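Local atomic coordinates of AvrA (Salmonella typhimurium, PDB entry 6BE0), a protein that binds inositol hexakisphosphate and coenzyme A and probably transfers acetyl groups from acetyl-CoA to serine and threonine residues of target proteins. Residues T104-M118 and V127-L141. Sequence-based numbering, arbitrary orientation.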
ATOM      1  N   THR A 104      -3.558  -4.171 -19.533  1.00 32.34           N
ATOM      2  CA  THR A 104      -3.667  -5.387 -18.738  1.00 32.40           C
ATOM      3  C   THR A 104      -4.986  -6.106 -19.010  1.00 33.00           C
ATOM      4  O   THR A 104      -5.026  -7.334 -19.100  1.00 33.49           O
ATOM      5  CB  THR A 104      -3.543  -5.070 -17.235  1.00 31.78           C
ATOM      6  OG1 THR A 104      -2.276  -4.450 -16.985  1.00 31.35           O
ATOM      7  CG2 THR A 104      -3.652  -6.333 -16.396  1.00 31.96           C
ATOM      8  N   ARG A 105      -6.060  -5.338 -19.144  1.00 38.15           N
ATOM      9  CA  ARG A 105      -7.362  -5.904 -19.474  1.00 38.85           C
ATOM     10  C   ARG A 105      -7.340  -6.523 -20.870  1.00 41.24           C
ATOM     11  O   ARG A 105      -7.879  -7.608 -21.086  1.00 41.58           O
ATOM     12  CB  ARG A 105      -8.454  -4.833 -19.397  1.00 38.84           C
ATOM     13  CG  ARG A 105      -9.863  -5.372 -19.601  1.00 39.65           C
ATOM     14  CD  ARG A 105     -10.870  -4.252 -19.833  1.00 45.24           C
ATOM     15  NE  ARG A 105     -12.118  -4.761 -20.398  1.00 51.19           N
ATOM     16  CZ  ARG A 105     -12.316  -5.000 -21.691  1.00 48.60           C
ATOM     17  NH1 ARG A 105     -11.349  -4.775 -22.574  1.00 50.79           N
ATOM     18  NH2 ARG A 105     -13.485  -5.466 -22.109  1.00 46.71           N
ATOM     19  N   MET A 106      -6.712  -5.822 -21.810  1.00 34.55           N
ATOM     20  CA  MET A 106      -6.643  -6.267 -23.198  1.00 35.36           C
ATOM     21  C   MET A 106      -5.909  -7.595 -23.340  1.00 35.68           C
ATOM     22  O   MET A 106      -6.275  -8.428 -24.168  1.00 36.56           O
ATOM     23  CB  MET A 106      -5.949  -5.210 -24.059  1.00 35.27           C
ATOM     24  CG  MET A 106      -6.788  -3.976 -24.326  1.00 35.38           C
ATOM     25  SD  MET A 106      -8.060  -4.249 -25.568  1.00 36.87           S
ATOM     26  CE  MET A 106      -7.065  -4.389 -27.051  1.00 37.48           C
ATOM     27  N   GLU A 107      -4.874  -7.788 -22.530  1.00 35.64           N
ATOM     28  CA  GLU A 107      -4.033  -8.974 -22.637  1.00 35.99           C
ATOM     29  C   GLU A 107      -4.662 -10.197 -21.977  1.00 36.40           C
ATOM     30  O   GLU A 107      -4.114 -11.296 -22.050  1.00 36.86           O
ATOM     31  CB  GLU A 107      -2.663  -8.700 -22.019  1.00 35.34           C
ATOM     32  CG  GLU A 107      -1.857  -7.653 -22.770  1.00 35.15           C
ATOM     33  CD  GLU A 107      -0.462  -7.476 -22.208  1.00 35.61           C
ATOM     34  OE1 GLU A 107      -0.098  -8.216 -21.270  1.00 35.32           O
ATOM     35  OE2 GLU A 107       0.272  -6.597 -22.706  1.00 34.58           O
ATOM     36  N   GLY A 108      -5.807 -10.003 -21.332  1.00 35.75           N
ATOM     37  CA  GLY A 108      -6.547 -11.105 -20.744  1.00 36.29           C
ATOM     38  C   GLY A 108      -6.160 -11.389 -19.306  1.00 35.77           C
ATOM     39  O   GLY A 108      -6.662 -12.337 -18.701  1.00 36.24           O
ATOM     40  N   VAL A 109      -5.262 -10.575 -18.759  1.00 34.90           N
ATOM     41  CA  VAL A 109      -4.873 -10.702 -17.359  1.00 34.42           C
ATOM     42  C   VAL A 109      -6.069 -10.364 -16.475  1.00 34.27           C
ATOM     43  O   VAL A 109      -6.848  -9.464 -16.788  1.00 34.12           O
ATOM     44  CB  VAL A 109      -3.682  -9.790 -17.018  1.00 33.62           C
ATOM     45  CG1 VAL A 109      -3.337  -9.868 -15.533  1.00 33.21           C
ATOM     46  CG2 VAL A 109      -2.475 -10.167 -17.866  1.00 33.88           C
ATOM     47  N   GLU A 110      -6.201 -11.093 -15.372  1.00 35.80           N
ATOM     48  CA  GLU A 110      -7.387 -11.018 -14.524  1.00 35.89           C
ATOM     49  C   GLU A 110      -7.047 -10.579 -13.104  1.00 35.25           C
ATOM     50  O   GLU A 110      -7.937 -10.350 -12.284  1.00 35.25           O
ATOM     51  CB  GLU A 110      -8.083 -12.378 -14.499  1.00 36.91           C
ATOM     52  CG  GLU A 110      -8.473 -12.879 -15.883  1.00 40.79           C
ATOM     53  CD  GLU A 110      -9.284 -14.158 -15.838  1.00 40.22           C
ATOM     54  OE1 GLU A 110      -9.549 -14.660 -14.724  1.00 41.57           O
ATOM     55  OE2 GLU A 110      -9.656 -14.662 -16.919  1.00 39.65           O
ATOM     56  N   SER A 111      -5.755 -10.464 -12.823  1.00 33.42           N
ATOM     57  CA  SER A 111      -5.282 -10.103 -11.498  1.00 32.91           C
ATOM     58  C   SER A 111      -3.935  -9.398 -11.600  1.00 32.32           C
ATOM     59  O   SER A 111      -2.952  -9.986 -12.056  1.00 32.55           O
ATOM     60  CB  SER A 111      -5.167 -11.347 -10.615  1.00 33.49           C
ATOM     61  OG  SER A 111      -4.580 -11.036  -9.364  1.00 42.78           O
ATOM     62  N   ALA A 112      -3.894  -8.138 -11.181  1.00 31.65           N
ATOM     63  CA  ALA A 112      -2.668  -7.356 -11.254  1.00 31.16           C
ATOM     64  C   ALA A 112      -2.675  -6.215 -10.244  1.00 30.58           C
ATOM     65  O   ALA A 112      -3.725  -5.836  -9.723  1.00 30.51           O
ATOM     66  CB  ALA A 112      -2.473  -6.814 -12.661  1.00 31.13           C
ATOM     67  N   ARG A 113      -1.489  -5.684  -9.962  1.00 31.59           N
ATOM     68  CA  ARG A 113      -1.342  -4.556  -9.050  1.00 31.12           C
ATOM     69  C   ARG A 113      -0.449  -3.489  -9.659  1.00 30.84           C
ATOM     70  O   ARG A 113       0.381  -3.775 -10.520  1.00 31.01           O
ATOM     71  CB  ARG A 113      -0.769  -5.008  -7.705  1.00 31.17           C
ATOM     72  CG  ARG A 113      -1.725  -5.840  -6.878  1.00 31.49           C
ATOM     73  CD  ARG A 113      -1.609  -7.315  -7.213  1.00 32.09           C
ATOM     74  NE  ARG A 113      -2.777  -8.068  -6.773  1.00 33.39           N
ATOM     75  CZ  ARG A 113      -2.996  -9.347  -7.060  1.00 33.17           C
ATOM     76  NH1 ARG A 113      -2.123 -10.029  -7.795  1.00 33.74           N
ATOM     77  NH2 ARG A 113      -4.092  -9.946  -6.614  1.00 33.63           N
ATOM     78  N   PHE A 114      -0.629  -2.256  -9.201  1.00 29.34           N
ATOM     79  CA  PHE A 114       0.126  -1.127  -9.719  1.00 29.17           C
ATOM     80  C   PHE A 114       0.608  -0.224  -8.600  1.00 28.93           C
ATOM     81  O   PHE A 114      -0.191   0.225  -7.786  1.00 28.80           O
ATOM     82  CB  PHE A 114      -0.729  -0.311 -10.687  1.00 29.16           C
ATOM     83  CG  PHE A 114      -1.264  -1.104 -11.842  1.00 29.48           C
ATOM     84  CD1 PHE A 114      -2.499  -1.724 -11.761  1.00 29.65           C
ATOM     85  CD2 PHE A 114      -0.536  -1.221 -13.014  1.00 29.69           C
ATOM     86  CE1 PHE A 114      -2.996  -2.450 -12.826  1.00 30.05           C
ATOM     87  CE2 PHE A 114      -1.027  -1.948 -14.082  1.00 30.06           C
ATOM     88  CZ  PHE A 114      -2.259  -2.562 -13.987  1.00 30.25           C
ATOM     89  N   LEU A 115       1.913   0.032  -8.558  1.00 28.81           N
ATOM     90  CA  LEU A 115       2.444   1.132  -7.764  1.00 28.69           C
ATOM     91  C   LEU A 115       2.465   2.366  -8.647  1.00 28.69           C
ATOM     92  O   LEU A 115       3.162   2.396  -9.663  1.00 28.88           O
ATOM     93  CB  LEU A 115       3.846   0.832  -7.232  1.00 28.88           C
ATOM     94  CG  LEU A 115       3.999  -0.315  -6.233  1.00 29.02           C
ATOM     95  CD1 LEU A 115       5.390  -0.269  -5.626  1.00 29.28           C
ATOM     96  CD2 LEU A 115       2.938  -0.269  -5.146  1.00 28.87           C
ATOM     97  N   VAL A 116       1.695   3.377  -8.260  1.00 28.57           N
ATOM     98  CA  VAL A 116       1.539   4.577  -9.072  1.00 28.68           C
ATOM     99  C   VAL A 116       1.983   5.824  -8.318  1.00 28.74           C
ATOM    100  O   VAL A 116       1.511   6.100  -7.217  1.00 28.64           O
ATOM    101  CB  VAL A 116       0.072   4.750  -9.543  1.00 28.67           C
ATOM    102  CG1 VAL A 116      -0.902   4.670  -8.366  1.00 28.52           C
ATOM    103  CG2 VAL A 116      -0.100   6.057 -10.319  1.00 28.89           C
ATOM    104  N   ASN A 117       2.904   6.567  -8.922  1.00 29.00           N
ATOM    105  CA  ASN A 117       3.252   7.893  -8.433  1.00 29.22           C
ATOM    106  C   ASN A 117       2.237   8.898  -8.956  1.00 29.36           C
ATOM    107  O   ASN A 117       2.254   9.254 -10.134  1.00 29.61           O
ATOM    108  CB  ASN A 117       4.664   8.291  -8.859  1.00 29.59           C
ATOM    109  CG  ASN A 117       5.095   9.620  -8.265  1.00 29.94           C
ATOM    110  OD1 ASN A 117       4.430  10.164  -7.382  1.00 29.87           O
ATOM    111  ND2 ASN A 117       6.217  10.146  -8.741  1.00 30.40           N
ATOM    112  N   MET A 118       1.350   9.348  -8.076  1.00 49.61           N
ATOM    113  CA  MET A 118       0.241  10.201  -8.478  1.00 50.05           C
ATOM    114  C   MET A 118       0.674  11.658  -8.569  1.00 49.20           C
ATOM    115  O   MET A 118       0.060  12.452  -9.279  1.00 59.11           O
ATOM    116  CB  MET A 118      -0.922  10.057  -7.494  1.00 48.55           C
ATOM    117  CG  MET A 118      -1.158   8.628  -7.020  1.00 48.21           C
ATOM    118  SD  MET A 118      -2.901   8.196  -6.905  1.00 53.84           S
ATOM    119  CE  MET A 118      -3.190   7.620  -8.565  1.00 50.11           C
ATOM    120  N   VAL A 127      -1.038   2.284  -4.155  1.00 28.38           N
ATOM    121  CA  VAL A 127      -1.169   0.962  -4.756  1.00 28.48           C
ATOM    122  C   VAL A 127      -2.595   0.747  -5.257  1.00 28.56           C
ATOM    123  O   VAL A 127      -3.561   1.109  -4.586  1.00 28.61           O
ATOM    124  CB  VAL A 127      -0.784  -0.161  -3.765  1.00 28.66           C
ATOM    125  CG1 VAL A 127      -1.699  -0.162  -2.549  1.00 28.76           C
ATOM    126  CG2 VAL A 127      -0.803  -1.518  -4.461  1.00 28.89           C
ATOM    127  N   VAL A 128      -2.708   0.167  -6.448  1.00 28.67           N
ATOM    128  CA  VAL A 128      -3.998  -0.134  -7.057  1.00 28.86           C
ATOM    129  C   VAL A 128      -4.141  -1.638  -7.234  1.00 29.16           C
ATOM    130  O   VAL A 128      -3.219  -2.292  -7.715  1.00 29.23           O
ATOM    131  CB  VAL A 128      -4.154   0.553  -8.431  1.00 28.89           C
ATOM    132  CG1 VAL A 128      -5.484   0.174  -9.083  1.00 29.21           C
ATOM    133  CG2 VAL A 128      -4.038   2.061  -8.292  1.00 28.72           C
ATOM    134  N   ASP A 129      -5.291  -2.183  -6.845  1.00 29.45           N
ATOM    135  CA  ASP A 129      -5.580  -3.593  -7.085  1.00 29.88           C
ATOM    136  C   ASP A 129      -6.528  -3.736  -8.268  1.00 30.19           C
ATOM    137  O   ASP A 129      -7.562  -3.069  -8.335  1.00 30.26           O
ATOM    138  CB  ASP A 129      -6.180  -4.254  -5.845  1.00 30.18           C
ATOM    139  CG  ASP A 129      -6.126  -5.775  -5.909  1.00 30.71           C
ATOM    140  OD1 ASP A 129      -5.216  -6.319  -6.571  1.00 30.76           O
ATOM    141  OD2 ASP A 129      -6.989  -6.428  -5.290  1.00 31.18           O
ATOM    142  N   PHE A 130      -6.158  -4.618  -9.191  1.00 30.46           N
ATOM    143  CA  PHE A 130      -6.893  -4.830 -10.434  1.00 30.85           C
ATOM    144  C   PHE A 130      -7.416  -6.263 -10.485  1.00 31.52           C
ATOM    145  O   PHE A 130      -6.663  -7.216 -10.296  1.00 31.68           O
ATOM    146  CB  PHE A 130      -5.985  -4.530 -11.633  1.00 30.72           C
ATOM    147  CG  PHE A 130      -6.589  -4.873 -12.965  1.00 31.22           C
ATOM    148  CD1 PHE A 130      -7.273  -3.918 -13.698  1.00 31.27           C
ATOM    149  CD2 PHE A 130      -6.452  -6.145 -13.492  1.00 31.74           C
ATOM    150  CE1 PHE A 130      -7.819  -4.232 -14.929  1.00 31.84           C
ATOM    151  CE2 PHE A 130      -6.996  -6.465 -14.719  1.00 32.29           C
ATOM    152  CZ  PHE A 130      -7.681  -5.508 -15.439  1.00 32.34           C
ATOM    153  N   ARG A 131      -8.713  -6.407 -10.739  1.00 34.84           N
ATOM    154  CA  ARG A 131      -9.365  -7.713 -10.711  1.00 37.99           C
ATOM    155  C   ARG A 131     -10.544  -7.753 -11.679  1.00 38.52           C
ATOM    156  O   ARG A 131     -11.481  -6.965 -11.546  1.00 36.26           O
ATOM    157  CB  ARG A 131      -9.839  -8.030  -9.286  1.00 35.86           C
ATOM    158  CG  ARG A 131     -10.496  -9.400  -9.099  1.00 37.99           C
ATOM    159  CD  ARG A 131      -9.481 -10.472  -8.729  1.00 36.85           C
ATOM    160  NE  ARG A 131      -8.860 -10.231  -7.426  1.00 36.44           N
ATOM    161  CZ  ARG A 131      -9.323 -10.693  -6.266  1.00 36.84           C
ATOM    162  NH1 ARG A 131     -10.424 -11.431  -6.218  1.00 44.62           N
ATOM    163  NH2 ARG A 131      -8.678 -10.415  -5.141  1.00 39.21           N
ATOM    164  N   VAL A 132     -10.501  -8.660 -12.655  1.00 44.66           N
ATOM    165  CA  VAL A 132     -11.663  -8.882 -13.511  1.00 46.19           C
ATOM    166  C   VAL A 132     -12.450 -10.031 -12.898  1.00 46.69           C
ATOM    167  O   VAL A 132     -11.889 -11.050 -12.493  1.00 46.47           O
ATOM    168  CB  VAL A 132     -11.300  -9.185 -14.998  1.00 42.90           C
ATOM    169  CG1 VAL A 132     -10.186  -8.267 -15.491  1.00 42.11           C
ATOM    170  CG2 VAL A 132     -10.921 -10.639 -15.208  1.00 54.96           C
ATOM    171  N   MET A 133     -13.758  -9.838 -12.818  1.00 54.91           N
ATOM    172  CA  MET A 133     -14.637 -10.742 -12.101  1.00 54.28           C
ATOM    173  C   MET A 133     -15.928 -10.831 -12.894  1.00 56.61           C
ATOM    174  O   MET A 133     -16.528  -9.806 -13.215  1.00 56.76           O
ATOM    175  CB  MET A 133     -14.876 -10.227 -10.683  1.00 54.08           C
ATOM    176  CG  MET A 133     -15.489 -11.224  -9.725  1.00 57.89           C
ATOM    177  SD  MET A 133     -15.455 -10.608  -8.029  1.00 60.45           S
ATOM    178  CE  MET A 133     -13.726 -10.840  -7.622  1.00 62.29           C
ATOM    179  N   ASP A 134     -16.345 -12.051 -13.220  1.00 70.05           N
ATOM    180  CA  ASP A 134     -17.408 -12.259 -14.195  1.00 71.12           C
ATOM    181  C   ASP A 134     -16.940 -11.638 -15.514  1.00 70.70           C
ATOM    182  O   ASP A 134     -15.948 -12.090 -16.086  1.00 70.33           O
ATOM    183  CB  ASP A 134     -18.733 -11.662 -13.703  1.00 73.18           C
ATOM    184  CG  ASP A 134     -19.072 -12.090 -12.284  1.00 80.27           C
ATOM    185  OD1 ASP A 134     -18.742 -13.237 -11.914  1.00 79.71           O
ATOM    186  OD2 ASP A 134     -19.662 -11.279 -11.537  1.00 82.17           O
ATOM    187  N   GLY A 135     -17.628 -10.605 -15.990  1.00 52.60           N
ATOM    188  CA  GLY A 135     -17.204  -9.891 -17.184  1.00 52.48           C
ATOM    189  C   GLY A 135     -16.670  -8.504 -16.876  1.00 57.31           C
ATOM    190  O   GLY A 135     -16.093  -7.842 -17.739  1.00 56.81           O
ATOM    191  N   LYS A 136     -16.848  -8.074 -15.630  1.00 51.46           N
ATOM    192  CA  LYS A 136     -16.631  -6.684 -15.254  1.00 48.25           C
ATOM    193  C   LYS A 136     -15.257  -6.462 -14.620  1.00 46.80           C
ATOM    194  O   LYS A 136     -14.700  -7.360 -13.989  1.00 49.19           O
ATOM    195  CB  LYS A 136     -17.746  -6.241 -14.302  1.00 49.99           C
ATOM    196  CG  LYS A 136     -19.074  -6.949 -14.578  1.00 52.26           C
ATOM    197  CD  LYS A 136     -20.285  -6.130 -14.152  1.00 54.56           C
ATOM    198  CE  LYS A 136     -21.562  -6.956 -14.209  1.00 58.28           C
ATOM    199  NZ  LYS A 136     -21.782  -7.580 -15.547  1.00 63.13           N
ATOM    200  N   THR A 137     -14.721  -5.257 -14.801  1.00 46.99           N
ATOM    201  CA  THR A 137     -13.384  -4.907 -14.329  1.00 41.47           C
ATOM    202  C   THR A 137     -13.450  -4.068 -13.055  1.00 41.93           C
ATOM    203  O   THR A 137     -14.140  -3.048 -13.008  1.00 41.76           O
ATOM    204  CB  THR A 137     -12.602  -4.130 -15.411  1.00 41.11           C
ATOM    205  OG1 THR A 137     -12.409  -4.968 -16.557  1.00 41.92           O
ATOM    206  CG2 THR A 137     -11.239  -3.669 -14.895  1.00 40.93           C
ATOM    207  N   SER A 138     -12.720  -4.505 -12.031  1.00 33.75           N
ATOM    208  CA  SER A 138     -12.662  -3.796 -10.755  1.00 33.23           C
ATOM    209  C   SER A 138     -11.291  -3.163 -10.544  1.00 32.39           C
ATOM    210  O   SER A 138     -10.261  -3.824 -10.670  1.00 32.19           O
ATOM    211  CB  SER A 138     -12.984  -4.742  -9.597  1.00 33.52           C
ATOM    212  OG  SER A 138     -12.863  -4.081  -8.349  1.00 33.08           O
ATOM    213  N   VAL A 139     -11.295  -1.876 -10.219  1.00 31.45           N
ATOM    214  CA  VAL A 139     -10.071  -1.132  -9.954  1.00 30.78           C
ATOM    215  C   VAL A 139     -10.210  -0.406  -8.624  1.00 30.52           C
ATOM    216  O   VAL A 139     -11.073   0.457  -8.476  1.00 30.69           O
ATOM    217  CB  VAL A 139      -9.769  -0.118 -11.078  1.00 30.68           C
ATOM    218  CG1 VAL A 139      -8.469   0.627 -10.804  1.00 30.11           C
ATOM    219  CG2 VAL A 139      -9.706  -0.824 -12.424  1.00 31.04           C
ATOM    220  N   ILE A 140      -9.365  -0.756  -7.660  1.00 33.31           N
ATOM    221  CA  ILE A 140      -9.422  -0.140  -6.338  1.00 32.22           C
ATOM    222  C   ILE A 140      -8.093   0.504  -5.970  1.00 31.72           C
ATOM    223  O   ILE A 140      -7.068  -0.171  -5.875  1.00 31.56           O
ATOM    224  CB  ILE A 140      -9.812  -1.161  -5.254  1.00 34.57           C
ATOM    225  CG1 ILE A 140     -11.168  -1.786  -5.598  1.00 35.02           C
ATOM    226  CG2 ILE A 140      -9.867  -0.485  -3.882  1.00 32.41           C
ATOM    227  CD1 ILE A 140     -11.614  -2.884  -4.651  1.00 33.62           C
ATOM    228  N   LEU A 141      -8.131   1.816  -5.759  1.00 29.58           N
ATOM    229  CA  LEU A 141      -6.962   2.580  -5.348  1.00 29.23           C
ATOM    230  C   LEU A 141      -6.899   2.647  -3.828  1.00 29.22           C
ATOM    231  O   LEU A 141      -7.824   3.142  -3.187  1.00 29.42           O
ATOM    232  CB  LEU A 141      -7.010   3.990  -5.945  1.00 29.22           C
ATOM    233  CG  LEU A 141      -5.930   4.983  -5.503  1.00 29.01           C
ATOM    234  CD1 LEU A 141      -4.555   4.552  -5.978  1.00 28.80           C
ATOM    235  CD2 LEU A 141      -6.263   6.376  -6.013  1.00 34.17           C
TER
HETATM  236  O   HOH W   1      -6.581  -8.660  -7.775  1.00 31.40           O
HETATM  237  O   HOH W   2      -6.127  -8.941  -4.826  1.00 35.02           O
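A112 pairs with F130, and F114 with V128, through two backbone hydrogen bonds each; F130 N meets A112 O at 2.8 Å. A further bond, V132 N to E110 O, lengthens the ladder beyond S111.

One face is charged at R113, D129 and R131 and turns apolar at L115 and V127, whose branched side chains pack against helix 186-199. R113, bent at chi2 (88°), lies alongside D129, their planes 16° apart; the single hydrogen-bonded salt bridge, R113 NE to D129 OD1 at 3.0 Å, is bent, with OD1 tilted out of the guanidinium plane. Two waters link D129 to R131: one accepts from R131 NE, the other from R113 NH2 and R131 NH2. The carboxylate probably offsets both arginines' charge, directly for R113 and through water for R131. H208 NE2 hydrogen-bonds D129 OD2, while F201 engages R131 by its carbonyl and a cation-pi contact.

Strands 111-117 and 125-133 form an antiparallel hairpin inside the mixed sheet of this YopJ-family fold; strand 136-143 follows through a type II' turn.

The other face is apolar and packs on helix 94-106. With CG anti to the backbone N (chi1 173°), the F130 ring reaches that helix's C-terminal end, where T104 CG2 touches F130 CE2 at 3.7 Å. Small A112 lets the ring edge lie close, and F114 CE1 meets F130 CB at 3.8 Å.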